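Endo-beta-1,2-glucanase (Talaromyces funiculosus, PDB 6IMV) hydrolyses internal beta-1,2-glucosidic linkages of beta-1,2-glucans as a fungal glycoside hydrolase. Local coordinates at residues Thr62-Val67 against Met410-Gly415; Ile347-Asp352 against Asp357-Ile362; Pro383-Pro388 against Arg402-Gly407; Val396-Trp401 against Val437-Ala442; Glu418-Arg421 against Gly426-Ala429. All coordinates share one frame; numbering follows the deposited sequence.

Interaction 1 (Thr62-Val67 against Met410-Gly415)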
# COMPACT_ATOMS: atom_id res chain seq x y z
N THR A 62 12.83 8.92 -2.51
CA THR A 62 14.13 9.58 -2.58
C THR A 62 14.89 9.41 -1.27
O THR A 62 14.30 9.36 -0.17
CB THR A 62 13.99 11.07 -2.92
OG1 THR A 62 15.30 11.63 -3.01
CG2 THR A 62 13.22 11.85 -1.88
N ASN A 63 16.21 9.34 -1.39
CA ASN A 63 17.12 9.45 -0.27
C ASN A 63 17.09 10.90 0.23
O ASN A 63 16.84 11.83 -0.55
CB ASN A 63 18.54 9.07 -0.65
CG ASN A 63 18.66 7.63 -1.10
OD1 ASN A 63 18.81 6.74 -0.27
ND2 ASN A 63 18.57 7.41 -2.40
N ILE A 64 17.36 11.08 1.52
CA ILE A 64 17.56 12.39 2.10
C ILE A 64 18.92 12.37 2.81
O ILE A 64 19.38 11.31 3.26
CB ILE A 64 16.39 12.78 3.04
CG1 ILE A 64 16.23 11.83 4.23
CG2 ILE A 64 15.11 12.89 2.24
CD1 ILE A 64 15.04 12.13 5.12
N ASP A 65 19.55 13.55 2.87
CA ASP A 65 20.90 13.68 3.38
C ASP A 65 20.93 13.29 4.87
O ASP A 65 20.09 13.71 5.67
CB ASP A 65 21.43 15.10 3.16
CG ASP A 65 22.87 15.28 3.61
OD1 ASP A 65 23.76 14.96 2.82
OD2 ASP A 65 23.07 15.70 4.77
N TRP A 66 21.94 12.49 5.22
CA TRP A 66 22.11 11.97 6.56
C TRP A 66 22.04 13.09 7.61
O TRP A 66 21.43 12.90 8.66
CB TRP A 66 23.43 11.20 6.67
CG TRP A 66 23.61 10.64 8.04
CD1 TRP A 66 24.42 11.11 9.04
CD2 TRP A 66 22.90 9.52 8.60
NE1 TRP A 66 24.29 10.33 10.16
CE2 TRP A 66 23.36 9.36 9.92
CE3 TRP A 66 21.93 8.65 8.10
CZ2 TRP A 66 22.89 8.34 10.74
CZ3 TRP A 66 21.46 7.65 8.92
CH2 TRP A 66 21.93 7.50 10.22
N VAL A 67 22.68 14.23 7.34
CA VAL A 67 22.79 15.33 8.28
C VAL A 67 21.61 16.29 8.11
O VAL A 67 20.97 16.66 9.09
CB VAL A 67 24.14 16.05 8.16
CG1 VAL A 67 24.18 17.32 9.01
CG2 VAL A 67 25.30 15.12 8.50
N MET A 410 13.57 10.53 12.78
CA MET A 410 12.42 9.79 12.27
C MET A 410 11.30 10.73 11.79
O MET A 410 10.29 10.25 11.27
CB MET A 410 11.92 8.78 13.30
CG MET A 410 12.81 7.54 13.37
SD MET A 410 12.98 6.75 11.73
CE MET A 410 11.35 6.04 11.52
N GLN A 411 11.51 12.04 11.91
CA GLN A 411 10.75 13.03 11.15
C GLN A 411 11.72 13.86 10.30
O GLN A 411 12.89 14.07 10.66
CB GLN A 411 9.93 13.96 12.04
CG GLN A 411 8.80 13.28 12.79
CD GLN A 411 8.00 14.26 13.61
OE1 GLN A 411 8.47 14.78 14.64
NE2 GLN A 411 6.79 14.54 13.15
N ASN A 412 11.18 14.35 9.17
CA ASN A 412 11.91 15.18 8.23
C ASN A 412 10.92 16.19 7.62
O ASN A 412 9.72 16.10 7.88
CB ASN A 412 12.60 14.32 7.17
CG ASN A 412 11.64 13.44 6.42
OD1 ASN A 412 10.91 13.91 5.54
ND2 ASN A 412 11.63 12.16 6.74
N ILE A 413 11.43 17.09 6.78
CA ILE A 413 10.61 18.16 6.16
C ILE A 413 9.66 17.59 5.10
O ILE A 413 8.91 18.36 4.49
CB ILE A 413 11.49 19.28 5.56
CG1 ILE A 413 12.46 18.77 4.49
CG2 ILE A 413 12.20 20.05 6.65
CD1 ILE A 413 13.06 19.87 3.65
N TYR A 414 9.68 16.27 4.88
CA TYR A 414 8.71 15.59 4.01
C TYR A 414 7.86 14.60 4.82
O TYR A 414 7.23 13.70 4.23
CB TYR A 414 9.44 14.88 2.87
CG TYR A 414 10.57 15.66 2.25
CD1 TYR A 414 10.34 16.57 1.22
CD2 TYR A 414 11.88 15.51 2.70
CE1 TYR A 414 11.37 17.30 0.66
CE2 TYR A 414 12.92 16.22 2.13
CZ TYR A 414 12.67 17.12 1.11
OH TYR A 414 13.71 17.82 0.58
N GLY A 415 7.83 14.76 6.15
CA GLY A 415 7.03 13.91 7.05
C GLY A 415 7.87 12.84 7.71
O GLY A 415 9.01 13.09 8.09
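Ile64, at the end of strand 57-64, reaches across to Asn412 and Tyr414 of a type I beta turn that runs from Asn412 to Gly415. Strands 57-64 and 411-412 belong to the same curled antiparallel sheet without being paired to each other, and Ile64 supplies the side chain of 62-67 that touches 410-415. Its two branches divide the work. CG1 sits between the backbone N and the carbonyl carbon (chi1 61°) and carries CD1 to the Asn412 side chain, with Ile64 CD1 3.8 Å from Asn412 ND2; the isoleucine lies roughly perpendicular to the asparagine. The other branch approaches the Tyr414 ring obliquely, Ile64 CG2 standing 4.0 Å from Tyr414 CE2.

Both partners are tied down by polar bonds of their own. Tyr414 OH bonds to Gly71 N, and Asn412 ND2 to Thr417 OG1. The turn closes through Gly415 N to Asn412 O at 2.9 Å and, in the reverse sense, Asn412 N to Gly415 O at 2.7 Å. The asparagine also spans its own turn as an Asx turn: Asn412 OD1 accepts from Tyr414 N at 2.7 Å, the donor tilted 18° from the amide carbonyl plane.

Interaction 2 (Ile347-Asp352 against Asp357-Ile362). With NAG (2-acetamido-2-deoxy-beta-D-glucopyranose), chain C; BGC (beta-D-glucopyranose), chain I.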
# COMPACT_ATOMS: atom_id res chain seq x y z
N ILE A 347 10.40 -3.40 4.51
CA ILE A 347 10.93 -2.03 4.60
C ILE A 347 12.40 -2.01 4.15
O ILE A 347 13.12 -3.02 4.24
CB ILE A 347 10.78 -1.51 6.05
CG1 ILE A 347 10.95 0.00 6.14
CG2 ILE A 347 11.72 -2.22 7.01
CD1 ILE A 347 9.83 0.78 5.50
N ASN A 348 12.84 -0.84 3.67
CA ASN A 348 14.24 -0.57 3.41
C ASN A 348 15.01 -0.56 4.74
O ASN A 348 14.51 -0.10 5.77
CB ASN A 348 14.46 0.74 2.65
CG ASN A 348 14.14 0.59 1.18
OD1 ASN A 348 14.95 0.04 0.43
ND2 ASN A 348 12.96 1.02 0.78
N ASN A 349 16.23 -1.09 4.66
CA ASN A 349 17.18 -1.15 5.75
C ASN A 349 17.80 0.23 5.95
O ASN A 349 17.55 1.16 5.16
CB ASN A 349 18.26 -2.20 5.45
CG ASN A 349 18.88 -2.83 6.68
OD1 ASN A 349 18.68 -2.37 7.81
ND2 ASN A 349 19.65 -3.89 6.45
N VAL A 350 18.63 0.35 6.99
CA VAL A 350 19.29 1.60 7.36
C VAL A 350 20.22 2.07 6.24
O VAL A 350 20.70 1.29 5.41
CB VAL A 350 20.06 1.45 8.68
CG1 VAL A 350 19.16 1.06 9.83
CG2 VAL A 350 21.22 0.47 8.57
N THR A 351 20.46 3.39 6.25
CA THR A 351 21.46 4.04 5.46
C THR A 351 22.83 3.86 6.14
O THR A 351 22.95 3.99 7.36
CB THR A 351 21.15 5.54 5.32
OG1 THR A 351 19.90 5.67 4.65
CG2 THR A 351 22.23 6.30 4.58
N ASP A 352 23.84 3.57 5.33
CA ASP A 352 25.22 3.69 5.73
C ASP A 352 25.61 5.16 5.60
O ASP A 352 25.73 5.67 4.49
CB ASP A 352 26.12 2.80 4.87
CG ASP A 352 27.59 2.86 5.28
OD1 ASP A 352 27.94 3.75 6.09
OD2 ASP A 352 28.36 2.01 4.81
N ASP A 357 24.08 5.27 1.06
CA ASP A 357 23.28 4.22 0.43
C ASP A 357 22.53 3.42 1.51
O ASP A 357 23.05 3.18 2.61
CB ASP A 357 24.12 3.24 -0.40
CG ASP A 357 24.98 3.90 -1.46
OD1 ASP A 357 24.57 4.96 -1.97
OD2 ASP A 357 26.06 3.35 -1.76
N VAL A 358 21.32 2.99 1.15
CA VAL A 358 20.57 2.02 1.91
C VAL A 358 21.26 0.66 1.75
O VAL A 358 21.62 0.29 0.63
CB VAL A 358 19.11 2.02 1.42
CG1 VAL A 358 18.38 0.72 1.72
CG2 VAL A 358 18.37 3.21 2.01
N VAL A 359 21.43 -0.08 2.86
CA VAL A 359 22.27 -1.28 2.83
C VAL A 359 21.51 -2.47 2.21
O VAL A 359 22.14 -3.42 1.77
CB VAL A 359 22.85 -1.64 4.21
CG1 VAL A 359 23.74 -0.54 4.74
CG2 VAL A 359 21.79 -1.98 5.23
N GLY A 360 20.18 -2.41 2.15
CA GLY A 360 19.39 -3.47 1.54
C GLY A 360 17.91 -3.29 1.82
O GLY A 360 17.51 -2.31 2.44
N TYR A 361 17.10 -4.23 1.33
CA TYR A 361 15.67 -4.26 1.62
C TYR A 361 15.34 -5.47 2.51
O TYR A 361 15.74 -6.59 2.22
CB TYR A 361 14.86 -4.30 0.33
CG TYR A 361 13.38 -4.14 0.56
CD1 TYR A 361 12.82 -2.89 0.76
CD2 TYR A 361 12.55 -5.24 0.62
CE1 TYR A 361 11.47 -2.73 0.99
CE2 TYR A 361 11.19 -5.10 0.84
CZ TYR A 361 10.65 -3.84 1.03
OH TYR A 361 9.31 -3.68 1.24
N ILE A 362 14.60 -5.22 3.59
CA ILE A 362 14.16 -6.26 4.53
C ILE A 362 12.71 -6.62 4.23
O ILE A 362 11.80 -5.91 4.66
CB ILE A 362 14.30 -5.81 6.01
CG1 ILE A 362 15.70 -5.26 6.33
CG2 ILE A 362 13.92 -6.94 6.94
CD1 ILE A 362 15.73 -4.37 7.56
C1 NAG C . 20.33 -4.63 7.48
C2 NAG C . 20.79 -5.95 6.90
C3 NAG C . 21.43 -6.77 8.01
C4 NAG C . 22.59 -6.02 8.61
C5 NAG C . 22.17 -4.61 9.02
C6 NAG C . 23.40 -3.79 9.39
C7 NAG C . 19.35 -6.56 5.01
C8 NAG C . 18.25 -7.47 4.55
N2 NAG C . 19.70 -6.67 6.28
O3 NAG C . 21.86 -8.02 7.49
O4 NAG C . 23.01 -6.74 9.78
O5 NAG C . 21.47 -3.93 7.98
O6 NAG C . 22.95 -2.53 9.88
O7 NAG C . 19.89 -5.76 4.25
C2 BGC I . 12.56 -2.37 -3.70
C3 BGC I . 12.98 -1.02 -3.10
C4 BGC I . 11.77 -0.13 -2.75
C5 BGC I . 10.73 -0.95 -1.98
C6 BGC I . 9.45 -0.16 -1.66
C1 BGC I . 11.49 -3.03 -2.84
O1 BGC I . 11.02 -4.27 -3.37
O2 BGC I . 13.69 -3.22 -3.73
O3 BGC I . 13.85 -0.31 -3.99
O4 BGC I . 12.16 1.03 -1.99
O5 BGC I . 10.39 -2.13 -2.72
O6 BGC I . 8.79 0.17 -2.88
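The beta hairpin of strands 347-352 and 357-362 carries an N-glycan and lines the glucose pocket. Asn348 and Tyr361 form a non-hydrogen-bonded antiparallel pair whose side chains share one face of the hairpin, and both meet the bound beta-D-glucopyranose. Asn348 ND2 donates to the sugar O4 at 2.9 Å, almost straight (169°), and its second partner is Glu418 OE2. The Tyr361 ring lies with one face against the sugar, whose C1 stands over the ring centre; on the opposite face is Ile347 O, offset toward the rim. Asn348 CG comes to the ring's edge in plane, the amide turned 79° from it. Tyr361 reaches this place with CG anti to the backbone N (chi1 -172°).

At the hairpin's middle, Asn349 ND2 is bonded to C1 of the N-acetylglucosamine at 1.4 Å. Val359 CG2 packs against that amide nitrogen, 3.1 Å from Asn349 ND2, while Ile362 CD1 lies 3.6 Å from Asn349 OD1. Gly360 leaves room for the acetamido group, with Gly360 CA 3.6 Å from O7 of the N-acetylglucosamine.

The backbones are joined by Ile362 N to Ile347 O (2.7 Å), the reciprocal Ile347 N to Ile362 O, Asn349 N to Gly360 O and Val359 N to Val350 O. Strand 347-352 packs along strands 415-421 and 427-432, where Thr351 OG1 bonds to Ala429 N, and Ile347, Asn349 and Ile362 rest on strand 380-381.

Interaction 3 (Pro383-Pro388 against Arg402-Gly407)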
# COMPACT_ATOMS: atom_id res chain seq x y z
N PRO A 383 7.18 3.27 10.75
CA PRO A 383 5.87 3.88 11.02
C PRO A 383 4.69 3.29 10.22
O PRO A 383 3.58 3.24 10.76
CB PRO A 383 6.10 5.36 10.65
CG PRO A 383 7.57 5.57 10.92
CD PRO A 383 8.21 4.28 10.44
N TYR A 384 4.90 2.86 8.98
CA TYR A 384 3.77 2.42 8.13
C TYR A 384 3.19 1.08 8.63
O TYR A 384 2.08 0.72 8.21
CB TYR A 384 4.16 2.39 6.65
CG TYR A 384 4.54 1.06 6.06
CD1 TYR A 384 5.86 0.62 6.08
CD2 TYR A 384 3.62 0.28 5.39
CE1 TYR A 384 6.23 -0.57 5.48
CE2 TYR A 384 3.97 -0.92 4.80
CZ TYR A 384 5.29 -1.36 4.84
OH TYR A 384 5.64 -2.54 4.25
N SER A 385 3.90 0.38 9.51
CA SER A 385 3.40 -0.81 10.19
C SER A 385 2.05 -0.54 10.88
O SER A 385 1.28 -1.48 11.12
CB SER A 385 4.40 -1.35 11.18
OG SER A 385 4.62 -0.43 12.25
N VAL A 386 1.75 0.72 11.19
CA VAL A 386 0.52 1.10 11.90
C VAL A 386 -0.69 1.20 10.95
O VAL A 386 -1.80 1.36 11.43
CB VAL A 386 0.68 2.44 12.64
CG1 VAL A 386 1.94 2.48 13.48
CG2 VAL A 386 0.60 3.63 11.70
N PHE A 387 -0.50 1.16 9.62
CA PHE A 387 -1.63 1.50 8.73
C PHE A 387 -2.83 0.59 8.99
O PHE A 387 -3.95 1.10 9.06
CB PHE A 387 -1.20 1.60 7.26
CG PHE A 387 -1.25 0.34 6.44
CD1 PHE A 387 -2.46 -0.18 6.02
CD2 PHE A 387 -0.09 -0.30 6.05
CE1 PHE A 387 -2.51 -1.33 5.25
CE2 PHE A 387 -0.13 -1.46 5.30
CZ PHE A 387 -1.34 -1.97 4.88
N PRO A 388 -2.69 -0.74 9.20
CA PRO A 388 -3.86 -1.59 9.44
C PRO A 388 -4.51 -1.30 10.80
O PRO A 388 -5.72 -1.45 10.95
CB PRO A 388 -3.32 -3.03 9.41
CG PRO A 388 -1.91 -2.92 8.88
CD PRO A 388 -1.45 -1.51 9.20
N ARG A 402 3.61 7.81 16.44
CA ARG A 402 4.31 8.83 17.21
C ARG A 402 5.56 8.22 17.87
O ARG A 402 6.66 8.78 17.78
CB ARG A 402 3.39 9.44 18.27
CG ARG A 402 4.09 10.40 19.23
CD ARG A 402 3.19 10.96 20.31
NE ARG A 402 3.96 11.59 21.37
CZ ARG A 402 4.71 10.94 22.26
NH1 ARG A 402 4.66 9.62 22.34
NH2 ARG A 402 5.54 11.61 23.05
N ASN A 403 5.37 7.07 18.53
CA ASN A 403 6.43 6.39 19.27
C ASN A 403 7.66 6.17 18.37
O ASN A 403 8.80 6.45 18.77
CB ASN A 403 5.95 5.07 19.89
CG ASN A 403 6.82 4.64 21.06
OD1 ASN A 403 6.81 5.27 22.10
ND2 ASN A 403 7.59 3.58 20.88
N MET A 404 7.43 5.71 17.15
CA MET A 404 8.50 5.51 16.18
C MET A 404 9.01 6.85 15.63
O MET A 404 10.22 7.03 15.53
CB MET A 404 8.02 4.60 15.05
CG MET A 404 7.77 3.18 15.51
SD MET A 404 7.22 2.09 14.19
CE MET A 404 5.45 2.12 14.41
N ALA A 405 8.11 7.79 15.35
CA ALA A 405 8.44 9.10 14.75
C ALA A 405 9.33 9.95 15.68
O ALA A 405 10.11 10.77 15.22
CB ALA A 405 7.19 9.86 14.41
N ILE A 406 9.20 9.72 16.99
CA ILE A 406 10.00 10.44 17.99
C ILE A 406 11.44 9.92 18.04
O ILE A 406 12.33 10.62 18.53
CB ILE A 406 9.27 10.35 19.34
CG1 ILE A 406 8.10 11.32 19.33
CG2 ILE A 406 10.20 10.61 20.51
CD1 ILE A 406 7.18 11.14 20.48
N GLY A 407 11.70 8.72 17.52
CA GLY A 407 13.09 8.24 17.36
C GLY A 407 13.93 9.28 16.63
O GLY A 407 13.42 10.06 15.84
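Met404, near the end of helix 394-405, pushes its side chain into the 3-10 segment 383-385 and the residue after it, and the closest approaches are made by its last two atoms. The tight part is at the methyl: Met404 CE lies 3.4 Å from Ser385 OG and 3.6 Å from Val386 CG1, touching both the hydroxyl and the valine methyl, which lie to one side of it. One bond back, the sulfur comes to the backbone at the start of the 3-10 segment, with Met404 SD 3.6 Å from Pro383 N. The chain runs out straight at its second torsion (chi2 -179°) and then bends at the third (chi3 -97°), which swings CE aside to Ser385 and Val386 while SD stays by the proline. The valine and methionine side chains run alongside each other, pointing opposite ways.

The looser part lies nearer the helix, where Pro383 CG and Met404 CB stand 4.3 Å apart. Ser385 OG bonds to Thr382 O, so the hydroxyl touching the methyl already has a polar partner. This looser side is still interior; solvent lies further round the helix, on the side of the partly exposed Arg402 and Ile406.

Pro383 and Val386 also lean on Trp401 earlier in helix 394-405, and the 3-10 segment is followed by helix 387-392. Tyr384, pointing away from Met404, packs on helix 433-443, so the segment touches both helices.

Interaction 4 (Val396-Trp401 against Val437-Ala442)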
# COMPACT_ATOMS: atom_id res chain seq x y z
N VAL A 396 -4.83 4.68 18.60
CA VAL A 396 -3.83 3.67 18.89
C VAL A 396 -2.81 3.65 17.75
O VAL A 396 -1.60 3.69 18.00
CB VAL A 396 -4.46 2.29 19.15
CG1 VAL A 396 -3.42 1.20 19.20
CG2 VAL A 396 -5.30 2.28 20.43
N GLY A 397 -3.30 3.63 16.50
CA GLY A 397 -2.47 3.71 15.31
C GLY A 397 -1.45 4.84 15.40
O GLY A 397 -0.24 4.64 15.23
N MET A 398 -1.96 6.04 15.70
CA MET A 398 -1.14 7.25 15.75
C MET A 398 -0.22 7.27 16.98
O MET A 398 0.85 7.88 16.92
CB MET A 398 -2.02 8.50 15.73
CG MET A 398 -2.60 8.79 14.36
SD MET A 398 -1.31 9.04 13.13
CE MET A 398 -1.37 7.46 12.30
N ALA A 399 -0.61 6.61 18.07
CA ALA A 399 0.27 6.47 19.24
C ALA A 399 1.52 5.68 18.84
O ALA A 399 2.65 6.07 19.18
CB ALA A 399 -0.45 5.83 20.40
N TRP A 400 1.32 4.58 18.11
CA TRP A 400 2.43 3.75 17.65
C TRP A 400 3.29 4.51 16.64
O TRP A 400 4.52 4.48 16.72
CB TRP A 400 1.91 2.43 17.08
CG TRP A 400 1.58 1.45 18.16
CD1 TRP A 400 0.35 1.18 18.68
CD2 TRP A 400 2.50 0.60 18.87
NE1 TRP A 400 0.44 0.24 19.66
CE2 TRP A 400 1.75 -0.13 19.80
CE3 TRP A 400 3.89 0.42 18.82
CZ2 TRP A 400 2.33 -1.06 20.66
CZ3 TRP A 400 4.47 -0.49 19.68
CH2 TRP A 400 3.70 -1.22 20.58
N TRP A 401 2.63 5.22 15.72
CA TRP A 401 3.27 6.08 14.74
C TRP A 401 4.18 7.11 15.45
O TRP A 401 5.35 7.25 15.11
CB TRP A 401 2.21 6.76 13.88
CG TRP A 401 2.75 7.47 12.67
CD1 TRP A 401 2.81 6.98 11.39
CD2 TRP A 401 3.24 8.82 12.60
NE1 TRP A 401 3.31 7.94 10.55
CE2 TRP A 401 3.59 9.07 11.26
CE3 TRP A 401 3.44 9.84 13.55
CZ2 TRP A 401 4.13 10.29 10.85
CZ3 TRP A 401 3.96 11.04 13.13
CH2 TRP A 401 4.31 11.26 11.80
N VAL A 437 2.73 6.87 2.50
CA VAL A 437 1.43 7.21 1.94
C VAL A 437 0.46 6.03 2.08
O VAL A 437 -0.74 6.21 1.90
CB VAL A 437 1.57 7.70 0.49
CG1 VAL A 437 0.23 8.10 -0.12
CG2 VAL A 437 2.56 8.84 0.41
N SER A 438 0.97 4.84 2.44
CA SER A 438 0.12 3.74 2.92
C SER A 438 -0.66 4.21 4.17
O SER A 438 -1.87 4.03 4.28
CB SER A 438 0.94 2.51 3.24
OG SER A 438 2.06 2.87 4.04
N THR A 439 0.07 4.82 5.11
CA THR A 439 -0.49 5.34 6.34
C THR A 439 -1.49 6.46 6.03
O THR A 439 -2.58 6.48 6.57
CB THR A 439 0.61 5.83 7.29
OG1 THR A 439 1.53 4.75 7.44
CG2 THR A 439 0.05 6.26 8.63
N VAL A 440 -1.10 7.37 5.14
CA VAL A 440 -1.98 8.45 4.72
C VAL A 440 -3.30 7.86 4.21
O VAL A 440 -4.38 8.29 4.64
CB VAL A 440 -1.31 9.37 3.68
CG1 VAL A 440 -2.31 10.34 3.06
CG2 VAL A 440 -0.13 10.11 4.28
N ASN A 441 -3.21 6.85 3.33
CA ASN A 441 -4.40 6.25 2.72
C ASN A 441 -5.27 5.57 3.80
O ASN A 441 -6.49 5.58 3.70
CB ASN A 441 -4.04 5.33 1.55
CG ASN A 441 -3.93 6.11 0.26
OD1 ASN A 441 -4.86 6.82 -0.11
ND2 ASN A 441 -2.80 5.99 -0.42
N ALA A 442 -4.64 5.01 4.84
CA ALA A 442 -5.38 4.44 5.97
C ALA A 442 -6.10 5.54 6.78
O ALA A 442 -7.24 5.37 7.18
CB ALA A 442 -4.46 3.61 6.82
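Thr439 CG2 is where 437-442 meets Met398 and Trp401 of 396-401, in a contact between helices 433-443 and 394-405. The direct contact is van der Waals in kind. The threonine methyl, Thr439 CG2, lies 4.0 Å from Trp401 CD1 and 4.1 Å from Trp401 NE1, approaching the five-membered part of the indole at a slant. Met398 brings up its terminal methyl on the same group, with Met398 CE 4.1 Å from Thr439 CG2. Met398 does not set out toward the other helix, and bends at chi2 (-59°) and chi3 (103°) bring its methyl across; the tryptophan points at the neighbouring helix from the start. These are comfortable van der Waals separations, and the closest pair of CA atoms, those of Trp401 and Thr439, is still 9.2 Å apart.

Between the two segments there are no hydrogen bonds; the backbone ones run within each helix. Trp401 N bonds to Gly397 O at 3.0 Å, and Ala442 N to Ser438 O at the same distance, both ordinary i to i+4 bonds.

Other side chains pack around the contact. Met398 also packs on Phe33 and Ile34 of helix 30-41, and Trp401 on Val37 of that helix, while Thr439 touches Tyr384 from the loop before helix 387-392.

With one methyl set against a thioether methyl and an indole met obliquely, the contact has little directional chemistry: shape and burial hold it, and with 83 Å² buried in all, much of the packing of these side chains is with third parties such as helix 30-41.

Interaction 5 (Glu418-Arg421 against Gly426-Ala429). With NAG (2-acetamido-2-deoxy-beta-D-glucopyranose), chain B.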
# COMPACT_ATOMS: atom_id res chain seq x y z
N GLU A 418 11.62 6.68 6.63
CA GLU A 418 11.36 5.29 6.19
C GLU A 418 11.31 4.32 7.39
O GLU A 418 10.32 3.59 7.59
CB GLU A 418 12.42 4.86 5.17
CG GLU A 418 12.34 3.39 4.75
CD GLU A 418 11.48 3.06 3.55
OE1 GLU A 418 10.74 3.94 3.08
OE2 GLU A 418 11.53 1.89 3.09
N SER A 419 12.40 4.27 8.16
CA SER A 419 12.56 3.24 9.19
C SER A 419 13.70 3.59 10.14
O SER A 419 14.57 4.38 9.80
CB SER A 419 12.78 1.88 8.57
OG SER A 419 14.08 1.80 8.01
N THR A 420 13.68 2.95 11.32
CA THR A 420 14.73 3.01 12.32
C THR A 420 14.99 1.59 12.86
O THR A 420 14.07 0.79 12.99
CB THR A 420 14.36 3.95 13.48
OG1 THR A 420 15.44 3.96 14.41
CG2 THR A 420 13.09 3.56 14.21
N ARG A 421 16.25 1.32 13.20
CA ARG A 421 16.55 0.18 14.03
C ARG A 421 15.79 0.33 15.35
O ARG A 421 15.67 1.46 15.89
CB ARG A 421 18.06 0.07 14.27
CG ARG A 421 18.84 -0.46 13.07
CD ARG A 421 20.31 -0.68 13.38
NE ARG A 421 20.49 -1.65 14.45
CZ ARG A 421 20.57 -2.97 14.29
NH1 ARG A 421 20.46 -3.52 13.09
NH2 ARG A 421 20.77 -3.74 15.34
N GLY A 426 20.66 3.19 14.08
CA GLY A 426 20.64 3.43 12.65
C GLY A 426 19.25 3.78 12.15
O GLY A 426 18.25 3.39 12.76
N VAL A 427 19.20 4.48 11.02
CA VAL A 427 17.98 4.94 10.40
C VAL A 427 18.13 4.78 8.88
O VAL A 427 19.23 4.91 8.34
CB VAL A 427 17.70 6.40 10.82
CG1 VAL A 427 16.72 7.09 9.90
CG2 VAL A 427 17.22 6.49 12.25
N SER A 428 17.01 4.48 8.20
CA SER A 428 16.94 4.53 6.74
C SER A 428 16.60 5.97 6.34
O SER A 428 15.45 6.39 6.47
CB SER A 428 15.92 3.56 6.20
OG SER A 428 15.96 3.53 4.78
N ALA A 429 17.60 6.71 5.87
CA ALA A 429 17.43 8.13 5.53
C ALA A 429 16.82 8.21 4.13
O ALA A 429 17.50 8.49 3.13
CB ALA A 429 18.76 8.84 5.64
C1 NAG B . 24.42 -7.03 9.71
C2 NAG B . 24.96 -7.38 11.09
C3 NAG B . 26.44 -7.79 11.04
C4 NAG B . 26.75 -8.74 9.89
C5 NAG B . 26.18 -8.14 8.60
C6 NAG B . 26.52 -8.90 7.33
C7 NAG B . 23.94 -5.94 12.81
C8 NAG B . 24.07 -4.60 13.47
N2 NAG B . 24.87 -6.19 11.91
O3 NAG B . 26.84 -8.41 12.27
O4 NAG B . 28.18 -8.93 9.86
O5 NAG B . 24.75 -8.06 8.77
O6 NAG B . 25.68 -10.05 7.21
O7 NAG B . 23.03 -6.72 13.08
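The beta hairpin of strands 415-421 and 427-432 is joined here near its turn, within the curled antiparallel sheet beside the glucose pocket. Thr420 and Val427 are the non-hydrogen-bonded pair, their CA atoms 4.2 Å apart, and their side chains cross on one face with Thr420 OG1 3.8 Å from Val427 CG2. Two backbone bonds flank them: Arg421 N to Gly426 O at 2.9 Å, and Ser428 N to Ser419 O, where the donor stands 39° above the carbonyl plane.

Ser419 and Ser428 lie on the other face. Ser419 OG comes within 3.1 Å of Ser428 CB, yet the two hydroxyls do not bond to each other; each bonds to strand 347-352, Ser419 OG to Asn348 O and Ser428 OG to Asn349 O. Glu418 lays its CG 3.6 Å from Ser428 OG, then bends at chi2 (90°) to lead its carboxylate off to Ser435, Thr432 and Asn348, the last two being residues of the glucose pocket.

Toward the turn, Arg421 passes its aliphatic chain over Gly426, with Arg421 CD 3.9 Å from Gly426 N; this buried N-H has no partner in the model. The guanidinium makes salt bridges to Asp379 and Asp423, which probably fix its plane, and one face carries the acetyl methyl C8 of an N-acetylglucosamine, 3.8 Å from Arg421 NH1.

Side chains alternating between the two faces, with a non-hydrogen-bonded pair flanked by backbone bonds, is the pattern of an antiparallel beta hairpin, and this one has its serines and glutamate turned toward the strand bearing the sugar-binding asparagine.

Interaction 2 touches the bound glucose directly; interaction 5 lies behind it, their centres 8 Å apart, and Glu418 OE2 bonds to Asn348 ND2 at 2.8 Å, linking the second hairpin to a pocket residue. Interaction 1 reaches the same sheet as interaction 5, 10 Å away between centres, through a backbone hydrogen bond, Ile64 N to Ala429 O, 3.1 Å, but the Ile64 side chain stays about 13 Å from the sugar. Interactions 3 and 4 share helix 394-405, their centres 7 Å apart, and meet where Tyr384 CA lies 3.3 Å from Thr439 OG1. Tyr384 also touches Ile347, connecting the helices with interaction 2, whereas interactions 2 and 4 do not touch.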